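Phage integrase (Pectobacterium atrosepticum, PDB 3JU0) probably binds arm-type DNA sites through this N-terminal domain of a tyrosine-recombinase-family integrase, as part of DNA integration and recombination. Local coordinates at residues Leu20-Leu28 with Leu61-Lys72. Residues are numbered along the deposited sequence; the frame is centred on the assembly and turned at random.
Sequences LTDGFGMHL and LADARQRRDEAK
D22 meets R65 in a side-on salt bridge: NE of R65 donates to OD1 of D22 at 2.8 Å and NH2 of R65 to OD2 of D22 at 2.7 Å, both nearly straight, with carboxylate and guanidinium 24° from coplanar. CD1 of L61 lies against one face of that guanidinium. D22 OD2 also accepts from the backbone N of L3, which helps fix the buried carboxylate. A water donates to D22 OD1 and to the carbonyl O of G23 and accepts from NH1 of R68, tying the turn to the helix. The F24 ring lies obliquely by R68, CD1 of F24 being 3.7 Å from NH1 of R68; R68 NE and NH2 both donate to D69 OD2, steadying the guanidinium. The F24 carbonyl O accepts a hydrogen bond from NZ of K72 (2.9 Å), the nitrogen sitting above the carbonyl plane. M26, opposite D22 and G23 in a classic bulge, points its thioether at the helix: SD of M26 lies 3.8 Å from CB of A64. In this arm-type DNA-binding domain, the hairpin of strands 18-23 and 26-30, closed by a type I' turn, thus packs on helix 61-76, which also meets W38 of strand 36-44 and L51 of strand 47-56.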
ATOM      1  N   LEU A  20       4.340  -1.408   9.456  1.00 21.17           N
ATOM      2  CA  LEU A  20       5.333  -2.378   9.091  1.00 21.03           C
ATOM      3  C   LEU A  20       5.876  -1.997   7.700  1.00 20.81           C
ATOM      4  O   LEU A  20       5.147  -2.051   6.666  1.00 21.34           O
ATOM      5  CB  LEU A  20       4.765  -3.769   9.067  1.00 20.67           C
ATOM      6  CG  LEU A  20       4.405  -4.370  10.425  1.00 23.95           C
ATOM      7  CD1 LEU A  20       3.787  -5.691  10.204  1.00 26.08           C
ATOM      8  CD2 LEU A  20       5.639  -4.540  11.352  1.00 26.75           C
ATOM      9  N   THR A  21       7.136  -1.606   7.652  1.00 22.62           N
ATOM     10  CA  THR A  21       7.670  -1.139   6.391  1.00 23.21           C
ATOM     11  C   THR A  21       8.028  -2.291   5.452  1.00 23.02           C
ATOM     12  O   THR A  21       8.519  -3.344   5.876  1.00 25.13           O
ATOM     13  CB  THR A  21       8.933  -0.244   6.616  1.00 26.11           C
ATOM     14  OG1 THR A  21       9.373   0.343   5.352  1.00 32.73           O
ATOM     15  CG2 THR A  21       9.979  -1.090   7.093  1.00 31.21           C
ATOM     16  N   ASP A  22       7.813  -2.075   4.145  1.00 22.34           N
ATOM     17  CA  ASP A  22       8.197  -3.004   3.090  1.00 23.10           C
ATOM     18  C   ASP A  22       9.327  -2.404   2.229  1.00 24.99           C
ATOM     19  O   ASP A  22       9.851  -3.106   1.369  1.00 30.56           O
ATOM     20  CB  ASP A  22       7.059  -3.359   2.134  1.00 23.67           C
ATOM     21  CG  ASP A  22       7.421  -4.509   1.225  1.00 25.62           C
ATOM     22  OD1 ASP A  22       7.343  -4.398   0.004  1.00 24.99           O
ATOM     23  OD2 ASP A  22       7.820  -5.590   1.707  1.00 27.42           O
ATOM     24  N   GLY A  23       9.677  -1.138   2.404  1.00 25.21           N
ATOM     25  CA  GLY A  23      10.692  -0.566   1.515  1.00 24.74           C
ATOM     26  C   GLY A  23      10.053   0.225   0.393  1.00 22.97           C
ATOM     27  O   GLY A  23       8.863   0.125   0.136  1.00 22.58           O
ATOM     28  N   PHE A  24      10.876   1.051  -0.240  1.00 22.48           N
ATOM     29  CA  PHE A  24      10.465   1.896  -1.305  1.00 22.38           C
ATOM     30  C   PHE A  24       9.309   2.804  -0.942  1.00 20.69           C
ATOM     31  O   PHE A  24       8.543   3.231  -1.816  1.00 24.01           O
ATOM     32  CB  PHE A  24      10.200   1.072  -2.559  1.00 24.06           C
ATOM     33  CG  PHE A  24      11.342   0.228  -2.979  1.00 26.20           C
ATOM     34  CD1 PHE A  24      11.384  -1.108  -2.665  1.00 30.90           C
ATOM     35  CD2 PHE A  24      12.396   0.794  -3.706  1.00 26.31           C
ATOM     36  CE1 PHE A  24      12.445  -1.894  -3.041  1.00 33.71           C
ATOM     37  CE2 PHE A  24      13.482   0.019  -4.063  1.00 24.15           C
ATOM     38  CZ  PHE A  24      13.478  -1.323  -3.781  1.00 29.54           C
ATOM     39  N   GLY A  25       9.137   3.160   0.332  1.00 20.57           N
ATOM     40  CA  GLY A  25       8.081   4.078   0.711  1.00 20.23           C
ATOM     41  C   GLY A  25       6.797   3.389   1.102  1.00 19.99           C
ATOM     42  O   GLY A  25       5.881   4.042   1.558  1.00 21.99           O
ATOM     43  N   MET A  26       6.731   2.089   0.862  1.00 18.33           N
ATOM     44  CA  MET A  26       5.454   1.358   1.178  1.00 18.88           C
ATOM     45  C   MET A  26       5.457   0.707   2.532  1.00 19.64           C
ATOM     46  O   MET A  26       6.472   0.147   2.975  1.00 21.69           O
ATOM     47  CB  MET A  26       5.131   0.335   0.115  1.00 18.87           C
ATOM     48  CG  MET A  26       3.710  -0.132   0.250  1.00 22.05           C
ATOM     49  SD  MET A  26       3.233  -1.325  -1.000  1.00 25.99           S
ATOM     50  CE  MET A  26       4.021  -2.836  -0.415  1.00 23.54           C
ATOM     51  N   HIS A  27       4.327   0.768   3.203  1.00 19.49           N
ATOM     52  CA  HIS A  27       4.187   0.115   4.507  1.00 18.75           C
ATOM     53  C   HIS A  27       2.786  -0.436   4.623  1.00 18.14           C
ATOM     54  O   HIS A  27       1.850  -0.024   3.930  1.00 17.97           O
ATOM     55  CB  HIS A  27       4.467   1.032   5.670  1.00 20.50           C
ATOM     56  CG  HIS A  27       3.636   2.262   5.775  1.00 21.90           C
ATOM     57  ND1 HIS A  27       2.467   2.356   6.508  1.00 27.61           N
ATOM     58  CD2 HIS A  27       3.883   3.498   5.318  1.00 23.76           C
ATOM     59  CE1 HIS A  27       2.000   3.598   6.442  1.00 25.07           C
ATOM     60  NE2 HIS A  27       2.856   4.311   5.748  1.00 27.79           N
ATOM     61  N   LEU A  28       2.649  -1.400   5.531  1.00 18.08           N
ATOM     62  CA  LEU A  28       1.336  -1.844   6.018  1.00 17.58           C
ATOM     63  C   LEU A  28       1.044  -1.109   7.328  1.00 18.95           C
ATOM     64  O   LEU A  28       1.828  -1.137   8.247  1.00 20.18           O
ATOM     65  CB  LEU A  28       1.380  -3.351   6.237  1.00 17.39           C
ATOM     66  CG  LEU A  28       0.072  -4.026   6.622  1.00 18.88           C
ATOM     67  CD1 LEU A  28      -0.764  -4.115   5.357  1.00 20.89           C
ATOM     68  CD2 LEU A  28       0.339  -5.354   7.243  1.00 23.46           C
ATOM     69  N   LEU A  61       0.142  -8.744  -0.470  1.00 19.02           N
ATOM     70  CA  LEU A  61       1.441  -8.103  -0.509  1.00 19.31           C
ATOM     71  C   LEU A  61       1.975  -7.948  -1.942  1.00 19.92           C
ATOM     72  O   LEU A  61       2.421  -6.863  -2.330  1.00 20.12           O
ATOM     73  CB  LEU A  61       2.421  -8.949   0.349  1.00 20.15           C
ATOM     74  CG  LEU A  61       3.898  -8.520   0.299  1.00 21.34           C
ATOM     75  CD1 LEU A  61       4.165  -7.086   0.725  1.00 20.95           C
ATOM     76  CD2 LEU A  61       4.784  -9.442   1.148  1.00 23.63           C
ATOM     77  N   ALA A  62       1.847  -8.993  -2.734  1.00 21.48           N
ATOM     78  CA  ALA A  62       2.214  -8.893  -4.151  1.00 20.98           C
ATOM     79  C   ALA A  62       1.409  -7.840  -4.889  1.00 21.13           C
ATOM     80  O   ALA A  62       1.949  -7.061  -5.719  1.00 21.63           O
ATOM     81  CB  ALA A  62       2.116 -10.220  -4.823  1.00 24.24           C
ATOM     82  N   ASP A  63       0.099  -7.820  -4.666  1.00 20.01           N
ATOM     83  CA  ASP A  63      -0.748  -6.824  -5.256  1.00 20.37           C
ATOM     84  C   ASP A  63      -0.340  -5.382  -4.832  1.00 17.62           C
ATOM     85  O   ASP A  63      -0.293  -4.452  -5.638  1.00 18.23           O
ATOM     86  CB  ASP A  63      -2.192  -7.010  -4.835  1.00 21.23           C
ATOM     87  CG  ASP A  63      -2.866  -8.279  -5.303  1.00 26.60           C
ATOM     88  OD1 ASP A  63      -2.618  -8.727  -6.450  1.00 28.45           O
ATOM     89  OD2 ASP A  63      -3.787  -8.740  -4.501  1.00 25.93           O
ATOM     90  N   ALA A  64      -0.003  -5.208  -3.572  1.00 17.38           N
ATOM     91  CA  ALA A  64       0.392  -3.937  -3.041  1.00 16.40           C
ATOM     92  C   ALA A  64       1.701  -3.447  -3.683  1.00 16.61           C
ATOM     93  O   ALA A  64       1.806  -2.295  -4.048  1.00 16.54           O
ATOM     94  CB  ALA A  64       0.533  -3.980  -1.551  1.00 17.07           C
ATOM     95  N   ARG A  65       2.651  -4.346  -3.856  1.00 17.08           N
ATOM     96  CA  ARG A  65       3.918  -4.021  -4.554  1.00 17.81           C
ATOM     97  C   ARG A  65       3.624  -3.640  -5.994  1.00 16.80           C
ATOM     98  O   ARG A  65       4.271  -2.704  -6.508  1.00 18.27           O
ATOM     99  CB  ARG A  65       4.938  -5.152  -4.422  1.00 18.23           C
ATOM    100  CG  ARG A  65       5.428  -5.381  -3.044  1.00 19.78           C
ATOM    101  CD  ARG A  65       6.303  -6.579  -2.911  1.00 21.77           C
ATOM    102  NE  ARG A  65       6.907  -6.662  -1.606  1.00 22.58           N
ATOM    103  CZ  ARG A  65       7.366  -7.780  -1.069  1.00 25.37           C
ATOM    104  NH1 ARG A  65       7.248  -8.922  -1.705  1.00 28.96           N
ATOM    105  NH2 ARG A  65       7.893  -7.726   0.119  1.00 27.29           N
ATOM    106  N   GLN A  66       2.659  -4.289  -6.650  1.00 18.78           N
ATOM    107  CA  GLN A  66       2.297  -3.916  -8.025  1.00 18.42           C
ATOM    108  C   GLN A  66       1.712  -2.531  -8.083  1.00 17.57           C
ATOM    109  O   GLN A  66       2.032  -1.718  -8.988  1.00 18.70           O
ATOM    110  CB  GLN A  66       1.299  -4.968  -8.578  1.00 20.84           C
ATOM    111  CG  GLN A  66       0.719  -4.635  -9.903  1.00 25.29           C
ATOM    112  CD  GLN A  66       1.727  -4.561 -10.975  1.00 35.37           C
ATOM    113  OE1 GLN A  66       1.492  -3.872 -11.991  1.00 46.02           O
ATOM    114  NE2 GLN A  66       2.866  -5.233 -10.799  1.00 38.43           N
ATOM    115  N   ARG A  67       0.859  -2.214  -7.112  1.00 16.07           N
ATOM    116  CA  ARG A  67       0.229  -0.883  -7.043  1.00 15.83           C
ATOM    117  C   ARG A  67       1.253   0.194  -6.697  1.00 16.18           C
ATOM    118  O   ARG A  67       1.217   1.290  -7.224  1.00 17.23           O
ATOM    119  CB  ARG A  67      -0.931  -0.839  -6.040  1.00 16.81           C
ATOM    120  CG  ARG A  67      -2.136  -1.733  -6.504  1.00 17.96           C
ATOM    121  CD  ARG A  67      -3.237  -1.677  -5.529  1.00 18.38           C
ATOM    122  NE  ARG A  67      -4.305  -2.568  -6.058  1.00 20.84           N
ATOM    123  CZ  ARG A  67      -5.569  -2.513  -5.671  1.00 18.51           C
ATOM    124  NH1 ARG A  67      -5.921  -1.664  -4.706  1.00 18.34           N
ATOM    125  NH2 ARG A  67      -6.489  -3.295  -6.247  1.00 21.32           N
ATOM    126  N   ARG A  68       2.211  -0.163  -5.845  1.00 15.65           N
ATOM    127  CA  ARG A  68       3.362   0.740  -5.566  1.00 16.65           C
ATOM    128  C   ARG A  68       4.092   1.040  -6.873  1.00 16.48           C
ATOM    129  O   ARG A  68       4.412   2.163  -7.170  1.00 17.18           O
ATOM    130  CB  ARG A  68       4.313   0.017  -4.581  1.00 17.08           C
ATOM    131  CG  ARG A  68       5.645   0.695  -4.357  1.00 19.13           C
ATOM    132  CD  ARG A  68       6.665  -0.343  -3.944  1.00 20.59           C
ATOM    133  NE  ARG A  68       7.057  -1.234  -5.012  1.00 24.32           N
ATOM    134  CZ  ARG A  68       7.823  -2.326  -4.880  1.00 25.26           C
ATOM    135  NH1 ARG A  68       8.196  -2.753  -3.698  1.00 26.24           N
ATOM    136  NH2 ARG A  68       8.148  -3.030  -5.944  1.00 28.32           N
ATOM    137  N   ASP A  69       4.376  -0.004  -7.630  1.00 17.06           N
ATOM    138  CA  ASP A  69       5.089   0.149  -8.888  1.00 17.97           C
ATOM    139  C   ASP A  69       4.316   1.107  -9.816  1.00 16.05           C
ATOM    140  O   ASP A  69       4.884   1.976 -10.475  1.00 17.98           O
ATOM    141  CB  ASP A  69       5.342  -1.215  -9.546  1.00 19.10           C
ATOM    142  CG  ASP A  69       6.381  -2.002  -8.859  1.00 22.96           C
ATOM    143  OD1 ASP A  69       6.474  -3.221  -9.141  1.00 26.46           O
ATOM    144  OD2 ASP A  69       7.111  -1.430  -8.018  1.00 25.25           O
ATOM    145  N   GLU A  70       3.016   0.886  -9.955  1.00 17.28           N
ATOM    146  CA  GLU A  70       2.190   1.741 -10.790  1.00 18.11           C
ATOM    147  C   GLU A  70       2.188   3.197 -10.339  1.00 17.41           C
ATOM    148  O   GLU A  70       2.257   4.105 -11.152  1.00 18.28           O
ATOM    149  CB  GLU A  70       0.815   1.175 -10.942  1.00 19.45           C
ATOM    150  CG  GLU A  70       0.813  -0.125 -11.680  1.00 23.09           C
ATOM    151  CD  GLU A  70       1.378  -0.052 -13.095  1.00 30.31           C
ATOM    152  OE1 GLU A  70       2.195  -0.912 -13.464  1.00 35.35           O
ATOM    153  OE2 GLU A  70       1.048   0.904 -13.828  1.00 37.85           O
ATOM    154  N   ALA A  71       2.193   3.424  -9.041  1.00 15.56           N
ATOM    155  CA  ALA A  71       2.269   4.756  -8.504  1.00 15.54           C
ATOM    156  C   ALA A  71       3.613   5.385  -8.803  1.00 15.03           C
ATOM    157  O   ALA A  71       3.666   6.587  -9.137  1.00 15.42           O
ATOM    158  CB  ALA A  71       2.017   4.735  -7.026  1.00 14.63           C
ATOM    159  N   LYS A  72       4.679   4.613  -8.713  1.00 16.05           N
ATOM    160  CA  LYS A  72       6.034   5.148  -9.014  1.00 16.41           C
ATOM    161  C   LYS A  72       6.115   5.527 -10.507  1.00 14.68           C
ATOM    162  O   LYS A  72       6.786   6.503 -10.902  1.00 15.70           O
ATOM    163  CB  LYS A  72       7.115   4.157  -8.687  1.00 17.75           C
ATOM    164  CG  LYS A  72       7.189   3.797  -7.261  1.00 23.36           C
ATOM    165  CD  LYS A  72       7.957   4.514  -6.481  1.00 24.92           C
ATOM    166  CE  LYS A  72       8.120   3.871  -5.062  1.00 25.11           C
ATOM    167  NZ  LYS A  72       8.837   4.865  -4.208  1.00 28.59           N
TER
HETATM  168  O   HOH W   1       7.530  -1.954  -1.138  1.00 21.80           O